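Local coordinates for NEQ011 (Nanoarchaeum equitans Kin4-M, PDB 6GQ8), which probably reduces superoxide at a mononuclear iron centre, as a neelaredoxin-type superoxide reductase of the desulfoferrodoxin family, at residues H42-D47 / R62-A67. Residues are numbered along the deposited sequence; the frame is centred on the assembly and turned at random.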
loop_
_atom_site.group_PDB
_atom_site.type_symbol
_atom_site.label_atom_id
_atom_site.label_comp_id
_atom_site.label_asym_id
_atom_site.label_seq_id
_atom_site.Cartn_x
_atom_site.Cartn_y
_atom_site.Cartn_z
ATOM N N HIS A 42 13.633 -2.756 10.340
ATOM C CA HIS A 42 13.796 -2.943 8.904
ATOM C C HIS A 42 13.265 -1.727 8.161
ATOM O O HIS A 42 12.499 -0.927 8.703
ATOM C CB HIS A 42 13.084 -4.211 8.416
ATOM C CG HIS A 42 11.623 -4.254 8.750
ATOM N ND1 HIS A 42 11.113 -5.025 9.771
ATOM C CD2 HIS A 42 10.564 -3.617 8.196
ATOM C CE1 HIS A 42 9.803 -4.865 9.831
ATOM N NE2 HIS A 42 9.443 -4.017 8.883
ATOM N N ILE A 43 13.690 -1.605 6.907
ATOM C CA ILE A 43 13.140 -0.600 6.007
ATOM C C ILE A 43 11.861 -1.180 5.417
ATOM O O ILE A 43 11.893 -2.203 4.727
ATOM C CB ILE A 43 14.139 -0.228 4.901
ATOM C CG1 ILE A 43 15.485 0.197 5.500
ATOM C CG2 ILE A 43 13.564 0.878 4.023
ATOM C CD1 ILE A 43 15.420 1.422 6.382
ATOM N N GLN A 44 10.734 -0.533 5.699
ATOM C CA GLN A 44 9.437 -1.109 5.367
ATOM C C GLN A 44 8.946 -0.706 3.983
ATOM O O GLN A 44 8.393 -1.541 3.261
ATOM C CB GLN A 44 8.404 -0.709 6.423
ATOM C CG GLN A 44 7.163 -1.584 6.443
ATOM C CD GLN A 44 6.275 -1.296 7.642
ATOM O OE1 GLN A 44 5.511 -0.330 7.644
ATOM N NE2 GLN A 44 6.384 -2.128 8.676
ATOM N N TRP A 45 9.129 0.553 3.590
ATOM C CA TRP A 45 8.577 1.010 2.321
ATOM C C TRP A 45 9.305 2.261 1.853
ATOM O O TRP A 45 10.029 2.909 2.612
ATOM C CB TRP A 45 7.070 1.275 2.433
ATOM C CG TRP A 45 6.671 2.205 3.546
ATOM C CD1 TRP A 45 6.208 1.852 4.787
ATOM C CD2 TRP A 45 6.683 3.637 3.518
ATOM N NE1 TRP A 45 5.934 2.976 5.526
ATOM C CE2 TRP A 45 6.210 4.084 4.769
ATOM C CE3 TRP A 45 7.032 4.587 2.550
ATOM C CZ2 TRP A 45 6.092 5.438 5.082
ATOM C CZ3 TRP A 45 6.915 5.929 2.861
ATOM C CH2 TRP A 45 6.449 6.342 4.119
ATOM N N VAL A 46 9.093 2.590 0.580
ATOM C CA VAL A 46 9.584 3.828 -0.015
ATOM C C VAL A 46 8.485 4.407 -0.899
ATOM O O VAL A 46 7.870 3.685 -1.689
ATOM C CB VAL A 46 10.881 3.609 -0.821
ATOM C CG1 VAL A 46 10.730 2.440 -1.778
ATOM C CG2 VAL A 46 11.257 4.873 -1.577
ATOM N N ASP A 47 8.219 5.700 -0.744
ATOM C CA ASP A 47 7.335 6.436 -1.637
ATOM C C ASP A 47 8.177 7.293 -2.572
ATOM O O ASP A 47 9.152 7.917 -2.144
ATOM C CB ASP A 47 6.367 7.328 -0.855
ATOM C CG ASP A 47 5.123 6.592 -0.404
ATOM O OD1 ASP A 47 4.694 5.657 -1.108
ATOM O OD2 ASP A 47 4.565 6.959 0.654
ATOM N N ARG A 62 4.664 3.499 -5.048
ATOM C CA ARG A 62 4.738 3.091 -3.650
ATOM C C ARG A 62 5.203 1.642 -3.613
ATOM O O ARG A 62 4.569 0.772 -4.219
ATOM C CB ARG A 62 3.381 3.261 -2.959
ATOM C CG ARG A 62 3.280 2.699 -1.548
ATOM C CD ARG A 62 2.048 3.256 -0.822
ATOM N NE ARG A 62 2.274 4.604 -0.305
ATOM C CZ ARG A 62 1.333 5.366 0.246
ATOM N NH1 ARG A 62 0.086 4.925 0.350
ATOM N NH2 ARG A 62 1.640 6.576 0.698
ATOM N N ILE A 63 6.316 1.382 -2.929
ATOM C CA ILE A 63 6.904 0.048 -2.873
ATOM C C ILE A 63 6.992 -0.372 -1.415
ATOM O O ILE A 63 7.642 0.302 -0.606
ATOM C CB ILE A 63 8.294 -0.007 -3.528
ATOM C CG1 ILE A 63 8.233 0.515 -4.965
ATOM C CG2 ILE A 63 8.832 -1.430 -3.498
ATOM C CD1 ILE A 63 8.903 1.857 -5.144
ATOM N N GLU A 64 6.347 -1.484 -1.082
ATOM C CA GLU A 64 6.425 -2.071 0.248
ATOM C C GLU A 64 7.335 -3.290 0.195
ATOM O O GLU A 64 7.133 -4.185 -0.634
ATOM C CB GLU A 64 5.043 -2.472 0.767
ATOM C CG GLU A 64 4.015 -1.355 0.820
ATOM C CD GLU A 64 3.772 -0.851 2.233
ATOM O OE1 GLU A 64 4.464 -1.320 3.163
ATOM O OE2 GLU A 64 2.871 -0.004 2.418
ATOM N N PHE A 65 8.347 -3.306 1.059
ATOM C CA PHE A 65 9.234 -4.454 1.215
ATOM C C PHE A 65 8.675 -5.307 2.347
ATOM O O PHE A 65 8.759 -4.925 3.518
ATOM C CB PHE A 65 10.659 -3.986 1.499
ATOM C CG PHE A 65 11.126 -2.884 0.586
ATOM C CD1 PHE A 65 11.367 -3.131 -0.757
ATOM C CD2 PHE A 65 11.302 -1.595 1.065
ATOM C CE1 PHE A 65 11.792 -2.118 -1.602
ATOM C CE2 PHE A 65 11.723 -0.578 0.225
ATOM C CZ PHE A 65 11.971 -0.842 -1.110
ATOM N N LYS A 66 8.104 -6.462 2.003
ATOM C CA LYS A 66 7.166 -7.138 2.893
ATOM C C LYS A 66 7.780 -8.233 3.754
ATOM O O LYS A 66 7.239 -8.525 4.827
ATOM C CB LYS A 66 6.014 -7.743 2.082
ATOM C CG LYS A 66 5.077 -6.718 1.467
ATOM C CD LYS A 66 4.414 -5.887 2.546
ATOM C CE LYS A 66 3.030 -5.424 2.139
ATOM N NZ LYS A 66 2.411 -4.670 3.255
ATOM N N ALA A 67 8.874 -8.857 3.326
ATOM C CA ALA A 67 9.454 -9.982 4.049
ATOM C C ALA A 67 10.657 -9.519 4.862
ATOM O O ALA A 67 11.535 -8.823 4.342
ATOM C CB ALA A 67 9.858 -11.101 3.091
#
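Asp47 and Arg62 lie side by side across two antiparallel strands of a beta hairpin and show how a non-hydrogen-bonded pair can be closed by charge. Arg62 grips the carboxylate side-on: NE meets the syn lone pair of Asp47 OD1 at 2.8 Å, while NH2 reaches Asp47 OD2 at 3.0 Å. The two planes are turned 34° apart, yet both oxygens stay near the guanidinium plane. Arg62 extends with CG anti to its own N (chi1 172°), then bends at chi3 to bring NE round to the carboxylate. On this same face Glu64 runs alongside Trp45, its OE1 3.7 Å from Trp45 CB; Lys66 of the fourth subunit pairs with that oxygen. The other face is apolar: Val46 CG1 presses on Phe65 CZ at 3.6 Å and touches Ile63 CB at 3.9 Å. Between the faces, Val46 and Ile63 exchange two backbone hydrogen bonds. A leucine in place of Arg62 would probably leave buried Asp47 without its countercharge and OE2 of Glu64 of the third subunit without its arginine partner. One face thus packs into the beta sandwich, while the other carries charges that are paired within the hairpin and across the tetramer.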